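Local coordinates for protein esterase (Xanthomonas oryzae pv. oryzae, PDB 3H2G) that acts as a cell wall-degrading esterase that hydrolyses ester bonds and contributes to the virulence of this bacterium on rice, at residues 137-141 / 142-146; 313-316 / 317-320; 15-18 / 19-22. All coordinates share one frame; numbering follows the deposited sequence.

Contact 1: 137-141 / 142-146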
loop_
_atom_site.group_PDB
_atom_site.type_symbol
_atom_site.label_atom_id
_atom_site.label_comp_id
_atom_site.label_asym_id
_atom_site.label_seq_id
_atom_site.Cartn_x
_atom_site.Cartn_y
_atom_site.Cartn_z
ATOM N N PRO A 137 11.786 -1.513 2.685
ATOM C CA PRO A 137 11.341 -1.371 4.076
ATOM C C PRO A 137 9.842 -1.663 4.153
ATOM O O PRO A 137 9.022 -0.756 4.293
ATOM C CB PRO A 137 11.657 0.093 4.398
ATOM C CG PRO A 137 12.748 0.455 3.417
ATOM C CD PRO A 137 12.274 -0.226 2.161
ATOM N N TYR A 138 9.497 -2.939 4.042
ATOM C CA TYR A 138 8.111 -3.388 4.085
ATOM C C TYR A 138 7.414 -2.960 5.383
ATOM O O TYR A 138 7.928 -3.183 6.475
ATOM C CB TYR A 138 8.088 -4.916 3.937
ATOM C CG TYR A 138 6.717 -5.553 3.846
ATOM C CD1 TYR A 138 5.771 -5.101 2.925
ATOM C CD2 TYR A 138 6.386 -6.645 4.650
ATOM C CE1 TYR A 138 4.526 -5.725 2.806
ATOM C CE2 TYR A 138 5.145 -7.275 4.537
ATOM C CZ TYR A 138 4.222 -6.810 3.614
ATOM O OH TYR A 138 2.994 -7.427 3.505
ATOM N N LEU A 139 6.250 -2.326 5.243
ATOM C CA LEU A 139 5.447 -1.872 6.378
ATOM C C LEU A 139 6.137 -0.870 7.305
ATOM O O LEU A 139 5.821 -0.791 8.498
ATOM C CB LEU A 139 4.955 -3.084 7.180
ATOM C CG LEU A 139 4.027 -4.010 6.379
ATOM C CD1 LEU A 139 3.753 -5.292 7.161
ATOM C CD2 LEU A 139 2.730 -3.278 6.066
ATOM N N HIS A 140 7.070 -0.102 6.746
ATOM C CA HIS A 140 7.792 0.918 7.501
ATOM C C HIS A 140 7.117 2.259 7.215
ATOM O O HIS A 140 7.332 2.867 6.167
ATOM C CB HIS A 140 9.259 0.963 7.059
ATOM C CG HIS A 140 10.088 1.951 7.817
ATOM N ND1 HIS A 140 10.791 2.962 7.198
ATOM C CD2 HIS A 140 10.333 2.080 9.143
ATOM C CE1 HIS A 140 11.434 3.671 8.109
ATOM N NE2 HIS A 140 11.173 3.156 9.298
ATOM N N SER A 141 6.293 2.709 8.157
ATOM C CA SER A 141 5.544 3.952 8.017
ATOM C C SER A 141 6.325 5.155 7.495
ATOM O O SER A 141 5.888 5.825 6.556
ATOM C CB SER A 141 4.895 4.316 9.356
ATOM O OG SER A 141 4.086 3.253 9.832
ATOM N N ALA A 142 7.478 5.430 8.096
ATOM C CA ALA A 142 8.278 6.584 7.697
ATOM C C ALA A 142 8.711 6.617 6.234
ATOM O O ALA A 142 8.541 7.639 5.567
ATOM C CB ALA A 142 9.503 6.705 8.599
ATOM N N SER A 143 9.272 5.520 5.732
ATOM C CA SER A 143 9.732 5.490 4.345
ATOM C C SER A 143 8.601 5.265 3.343
ATOM O O SER A 143 8.731 5.612 2.170
ATOM C CB SER A 143 10.841 4.442 4.159
ATOM O OG SER A 143 10.393 3.138 4.470
ATOM N N GLU A 144 7.494 4.682 3.793
ATOM C CA GLU A 144 6.354 4.502 2.901
ATOM C C GLU A 144 5.813 5.907 2.645
ATOM O O GLU A 144 5.437 6.258 1.522
ATOM C CB GLU A 144 5.271 3.643 3.563
ATOM C CG GLU A 144 5.538 2.146 3.507
ATOM C CD GLU A 144 4.509 1.357 4.283
ATOM O OE1 GLU A 144 4.487 0.117 4.165
ATOM O OE2 GLU A 144 3.723 1.984 5.019
ATOM N N ALA A 145 5.798 6.717 3.701
ATOM C CA ALA A 145 5.315 8.086 3.599
ATOM C C ALA A 145 6.280 8.973 2.814
ATOM O O ALA A 145 5.860 9.712 1.920
ATOM C CB ALA A 145 5.083 8.668 4.996
ATOM N N SER A 146 7.569 8.901 3.141
ATOM C CA SER A 146 8.558 9.727 2.455
ATOM C C SER A 146 8.604 9.426 0.960
ATOM O O SER A 146 8.708 10.336 0.139
ATOM C CB SER A 146 9.949 9.544 3.079
ATOM O OG SER A 146 10.434 8.218 2.935
HETATM O O HOH W 1 9.179 1.670 2.672
#
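The N terminus of helix 141-162 grows directly out of a type II beta turn, Pro137 to His140, and the contact is the join between the two, with His140 at the N-cap position. Its carbonyl opens the helical bonding: Glu144 N donates to His140 O at 3.0 Å. One residue on, Ala145 N reaches Ser141 O at 3.0 Å. The imidazole adds a second link, ND1 of His140 and OG of Ser143 being hydrogen-bonded at 2.8 Å with the donor undecided. This contact is made at the ring edge. Ser143 takes the first torsion that sets OG between its backbone N and carbonyl carbon (chi1 61°), tipping the hydroxyl back over the turn. There OG also touches Pro137 CB at 3.3 Å and holds a water at 2.6 Å, which donates to Pro137 O. CE1 of His140 rests against Ala142 CB at 3.6 Å, packing a second corner of the ring on the first helical turn. Glu144 runs extended beyond CG back to the turn, and its OE1 comes to 3.1 Å from CA of Leu139, the turn residue with positive phi (60°). This buried acid touches Gln177, His180 and Thr181 of helix 177-192, and the nearby helix start probably stabilises its negative charge. Tyr138, stacked with Tyr237 and hydrogen-bonded through OH to Thr88, lies near the probable Ser-His-Asp triad without touching it. Within a fold consistent with the alpha/beta hydrolases, 141-162 thus begins as a type II beta turn running straight into a helix, the turn's last residue at the N-cap position.

Contact 2: 313-316 / 317-320; sequences DLAR and NNLL
Asn317 folds its side chain back onto the last turn of helix 309-316, where its amide meets Asp313. Starting at the backbone, CB sits 3.6 Å from Leu314 O, over the end of the helix. CG is anti to the residue's own carbonyl carbon (chi1 -70°), which swings the amide alongside the Arg316 carbonyl group, with CG 3.7 Å from Arg316 C. At the tip the two branches part. ND2 donates to Asp313 O at 2.9 Å; the acceptor lies 19° out of the amide plane, so the bond is slightly skewed. ND2 is also hydrogen-bonded to Tyr246 OH, while OD1 accepts from Ser141 N of the turn at 137-141. With partners on both branches, the rotation of this buried amide is fixed.

The backbone closes at the same place by two further bonds. Asn317 N reaches Leu314 O at 2.9 Å, and Asn318 N reaches Ala315 O at 3.1 Å. Each donor bonds the carbonyl three residues earlier, and this i to i-3 pairing is the 3-10 type. Asn318 then lays its amide across Ala315, ND2 being 3.5 Å from Ala315 CA, while its OD1 accepts from Glu212 N. A water donates to both Arg316 O and Asn318 O, bridging the carbonyls on either side of Asn317 at the exit.

Asn317 and Asp313 pack on Met242 of helix 231-246, Leu314 and Asn318 face helix 211-218 through Phe215 and Leu211, and Leu319 settles on helix 177-192, leading the chain toward strand 328-332.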
loop_
_atom_site.group_PDB
_atom_site.type_symbol
_atom_site.label_atom_id
_atom_site.label_comp_id
_atom_site.label_asym_id
_atom_site.label_seq_id
_atom_site.Cartn_x
_atom_site.Cartn_y
_atom_site.Cartn_z
ATOM N N ASP A 313 9.352 -3.866 16.645
ATOM C CA ASP A 313 9.473 -3.165 15.374
ATOM C C ASP A 313 8.106 -2.986 14.720
ATOM O O ASP A 313 7.848 -1.972 14.069
ATOM C CB ASP A 313 10.425 -3.915 14.436
ATOM C CG ASP A 313 11.863 -3.899 14.930
ATOM O OD1 ASP A 313 12.182 -3.096 15.837
ATOM O OD2 ASP A 313 12.678 -4.683 14.404
ATOM N N LEU A 314 7.226 -3.969 14.888
ATOM C CA LEU A 314 5.881 -3.863 14.327
ATOM C C LEU A 314 5.132 -2.752 15.061
ATOM O O LEU A 314 4.415 -1.955 14.448
ATOM C CB LEU A 314 5.116 -5.182 14.490
ATOM C CG LEU A 314 5.577 -6.388 13.671
ATOM C CD1 LEU A 314 4.743 -7.598 14.062
ATOM C CD2 LEU A 314 5.432 -6.099 12.173
ATOM N N ALA A 315 5.309 -2.696 16.377
ATOM C CA ALA A 315 4.644 -1.682 17.192
ATOM C C ALA A 315 5.069 -0.265 16.799
ATOM O O ALA A 315 4.254 0.657 16.819
ATOM C CB ALA A 315 4.932 -1.927 18.678
ATOM N N ARG A 316 6.340 -0.089 16.448
ATOM C CA ARG A 316 6.827 1.231 16.053
ATOM C C ARG A 316 6.121 1.676 14.784
ATOM O O ARG A 316 6.102 2.860 14.450
ATOM C CB ARG A 316 8.335 1.208 15.791
ATOM C CG ARG A 316 9.190 0.863 16.997
ATOM C CD ARG A 316 10.656 1.064 16.669
ATOM N NE ARG A 316 11.541 0.548 17.707
ATOM C CZ ARG A 316 12.864 0.677 17.690
ATOM N NH1 ARG A 316 13.456 1.311 16.687
ATOM N NH2 ARG A 316 13.596 0.167 18.670
ATOM N N ASN A 317 5.541 0.718 14.072
ATOM C CA ASN A 317 4.853 1.039 12.839
ATOM C C ASN A 317 3.335 0.942 12.913
ATOM O O ASN A 317 2.656 0.803 11.896
ATOM C CB ASN A 317 5.445 0.201 11.706
ATOM C CG ASN A 317 6.855 0.653 11.352
ATOM O OD1 ASN A 317 7.043 1.696 10.721
ATOM N ND2 ASN A 317 7.850 -0.107 11.784
ATOM N N ASN A 318 2.803 1.025 14.132
ATOM C CA ASN A 318 1.356 1.034 14.315
ATOM C C ASN A 318 0.950 2.430 13.860
ATOM O O ASN A 318 1.760 3.353 13.912
ATOM C CB ASN A 318 0.960 0.896 15.791
ATOM C CG ASN A 318 1.001 -0.531 16.281
ATOM O OD1 ASN A 318 0.775 -1.466 15.519
ATOM N ND2 ASN A 318 1.265 -0.704 17.571
ATOM N N LEU A 319 -0.294 2.581 13.427
ATOM C CA LEU A 319 -0.807 3.876 12.977
ATOM C C LEU A 319 -2.080 4.193 13.751
ATOM O O LEU A 319 -3.091 4.594 13.174
ATOM C CB LEU A 319 -1.101 3.820 11.476
ATOM C CG LEU A 319 0.145 3.714 10.592
ATOM C CD1 LEU A 319 -0.243 3.389 9.153
ATOM C CD2 LEU A 319 0.909 5.032 10.665
ATOM N N LEU A 320 -2.010 4.037 15.068
ATOM C CA LEU A 320 -3.168 4.244 15.926
ATOM C C LEU A 320 -3.163 5.477 16.828
ATOM O O LEU A 320 -4.202 6.115 17.020
ATOM C CB LEU A 320 -3.356 3.005 16.814
ATOM C CG LEU A 320 -3.379 1.639 16.125
ATOM C CD1 LEU A 320 -3.355 0.529 17.178
ATOM C CD2 LEU A 320 -4.624 1.527 15.248
HETATM O O HOH W 2 4.072 4.246 12.522
#

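Contact 3: 15-18 / 19-22; sequences SYTR and DAIS
The chain passes from the extended backbone of Tyr16 and Thr17 into the helix that starts at Arg18, as the bonds from Ile21 N to Thr17 O (3.1 Å) and from Ser22 N to Arg18 O (2.9 Å) demonstrate. Thr17 supplies the side-chain part of the start. Its OG1 lies between the backbone N and the carbonyl carbon, a setting that turns the oxygen toward the first helical turn, where Ala20 N donates to it at 3.0 Å with an N-H...O angle of 153°. The methyl of Ala20 is drawn close as well, CB lying 3.1 Å from Thr17 OG1.

This is a threonine N-cap: the residue before the helix uses its hydroxyl to accept an N-H of the first turn. Here it joins strand 7-16, an outermost strand of the central mixed sheet, to helix 18-26. The neighbouring strand takes part, because Asn43 OD1 accepts from Arg18 N and Tyr16 pairs with Val44 through the backbone.

Arg18 extends as far as CD and bends there (chi3 85°), bringing its guanidinium over the next residue. Asp19 OD1 stands above one face near the rim, 3.2 Å from Arg18 NH2, and the two planar groups are inclined by 59°. No N-H points at this oxygen, so the salt bridge rests on charge alone; it probably eases the closeness of Arg18 to Arg74.

Inward, Ile21 sends CG1 against the strand end, 3.3 Å from Thr17 O and 4.1 Å from Tyr16 CB. The side chains of Tyr16 and Ile21 also touch Val110 of helix 108-114. Ser22 OG has its stronger bond with Ala40 N, its approach to Arg18 O being weak at most.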
loop_
_atom_site.group_PDB
_atom_site.type_symbol
_atom_site.label_atom_id
_atom_site.label_comp_id
_atom_site.label_asym_id
_atom_site.label_seq_id
_atom_site.Cartn_x
_atom_site.Cartn_y
_atom_site.Cartn_z
ATOM N N SER A 15 -1.379 5.515 -23.872
ATOM C CA SER A 15 -2.611 6.192 -23.484
ATOM C C SER A 15 -3.783 5.296 -23.849
ATOM O O SER A 15 -3.703 4.513 -24.798
ATOM C CB SER A 15 -2.752 7.536 -24.211
ATOM O OG SER A 15 -1.695 8.413 -23.869
ATOM N N TYR A 16 -4.865 5.407 -23.088
ATOM C CA TYR A 16 -6.065 4.616 -23.340
ATOM C C TYR A 16 -7.227 5.563 -23.576
ATOM O O TYR A 16 -7.378 6.554 -22.866
ATOM C CB TYR A 16 -6.363 3.712 -22.144
ATOM C CG TYR A 16 -5.169 2.893 -21.741
ATOM C CD1 TYR A 16 -4.512 3.130 -20.534
ATOM C CD2 TYR A 16 -4.652 1.920 -22.596
ATOM C CE1 TYR A 16 -3.366 2.421 -20.190
ATOM C CE2 TYR A 16 -3.507 1.207 -22.264
ATOM C CZ TYR A 16 -2.869 1.463 -21.061
ATOM O OH TYR A 16 -1.723 0.772 -20.742
ATOM N N THR A 17 -8.046 5.255 -24.575
ATOM C CA THR A 17 -9.187 6.100 -24.902
ATOM C C THR A 17 -10.330 5.923 -23.912
ATOM O O THR A 17 -10.438 4.899 -23.238
ATOM C CB THR A 17 -9.738 5.787 -26.304
ATOM O OG1 THR A 17 -10.327 4.482 -26.298
ATOM C CG2 THR A 17 -8.625 5.835 -27.342
ATOM N N ARG A 18 -11.184 6.936 -23.838
ATOM C CA ARG A 18 -12.335 6.893 -22.954
ATOM C C ARG A 18 -13.214 5.694 -23.312
ATOM O O ARG A 18 -13.683 4.980 -22.430
ATOM C CB ARG A 18 -13.148 8.182 -23.088
ATOM C CG ARG A 18 -14.318 8.277 -22.125
ATOM C CD ARG A 18 -15.158 9.529 -22.362
ATOM N NE ARG A 18 -16.160 9.344 -23.410
ATOM C CZ ARG A 18 -15.901 9.343 -24.714
ATOM N NH1 ARG A 18 -14.664 9.521 -25.155
ATOM N NH2 ARG A 18 -16.888 9.159 -25.581
ATOM N N ASP A 19 -13.424 5.469 -24.609
ATOM C CA ASP A 19 -14.261 4.353 -25.053
ATOM C C ASP A 19 -13.666 2.988 -24.724
ATOM O O ASP A 19 -14.391 2.065 -24.349
ATOM C CB ASP A 19 -14.532 4.435 -26.560
ATOM C CG ASP A 19 -15.417 5.612 -26.934
ATOM O OD1 ASP A 19 -16.216 6.057 -26.082
ATOM O OD2 ASP A 19 -15.321 6.082 -28.089
ATOM N N ALA A 20 -12.353 2.854 -24.877
ATOM C CA ALA A 20 -11.684 1.592 -24.575
ATOM C C ALA A 20 -11.876 1.277 -23.093
ATOM O O ALA A 20 -12.117 0.131 -22.714
ATOM C CB ALA A 20 -10.198 1.692 -24.905
ATOM N N ILE A 21 -11.773 2.303 -22.256
ATOM C CA ILE A 21 -11.945 2.126 -20.820
ATOM C C ILE A 21 -13.398 1.761 -20.501
ATOM O O ILE A 21 -13.653 0.872 -19.692
ATOM C CB ILE A 21 -11.523 3.406 -20.055
ATOM C CG1 ILE A 21 -10.018 3.640 -20.254
ATOM C CG2 ILE A 21 -11.847 3.267 -18.567
ATOM C CD1 ILE A 21 -9.489 4.935 -19.661
ATOM N N SER A 22 -14.347 2.433 -21.146
ATOM C CA SER A 22 -15.760 2.137 -20.925
ATOM C C SER A 22 -16.053 0.694 -21.315
ATOM O O SER A 22 -16.854 0.016 -20.671
ATOM C CB SER A 22 -16.650 3.072 -21.750
ATOM O OG SER A 22 -16.664 4.377 -21.208
#

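From the N terminus the three contacts follow in series, none nested or crossed, and each closes a short local turn. Contact 3 comes first, joining strand 7-16 at the sheet edge to helix 18-26. Contact 1 turns the loop after strand 119-123 into helix 141-162, and contact 2 ends helix 309-316 and releases the chain toward strand 328-332. Although far apart in sequence, contacts 1 and 2 meet: their centres are about 11 Å apart, and Ser141 OG packs on Leu319 CD2 at 3.7 Å. A helix start is thus tied to a helix end. Contact 3 is remote, its nearest atoms about 24 Å from contact 1 and 30 Å from contact 2.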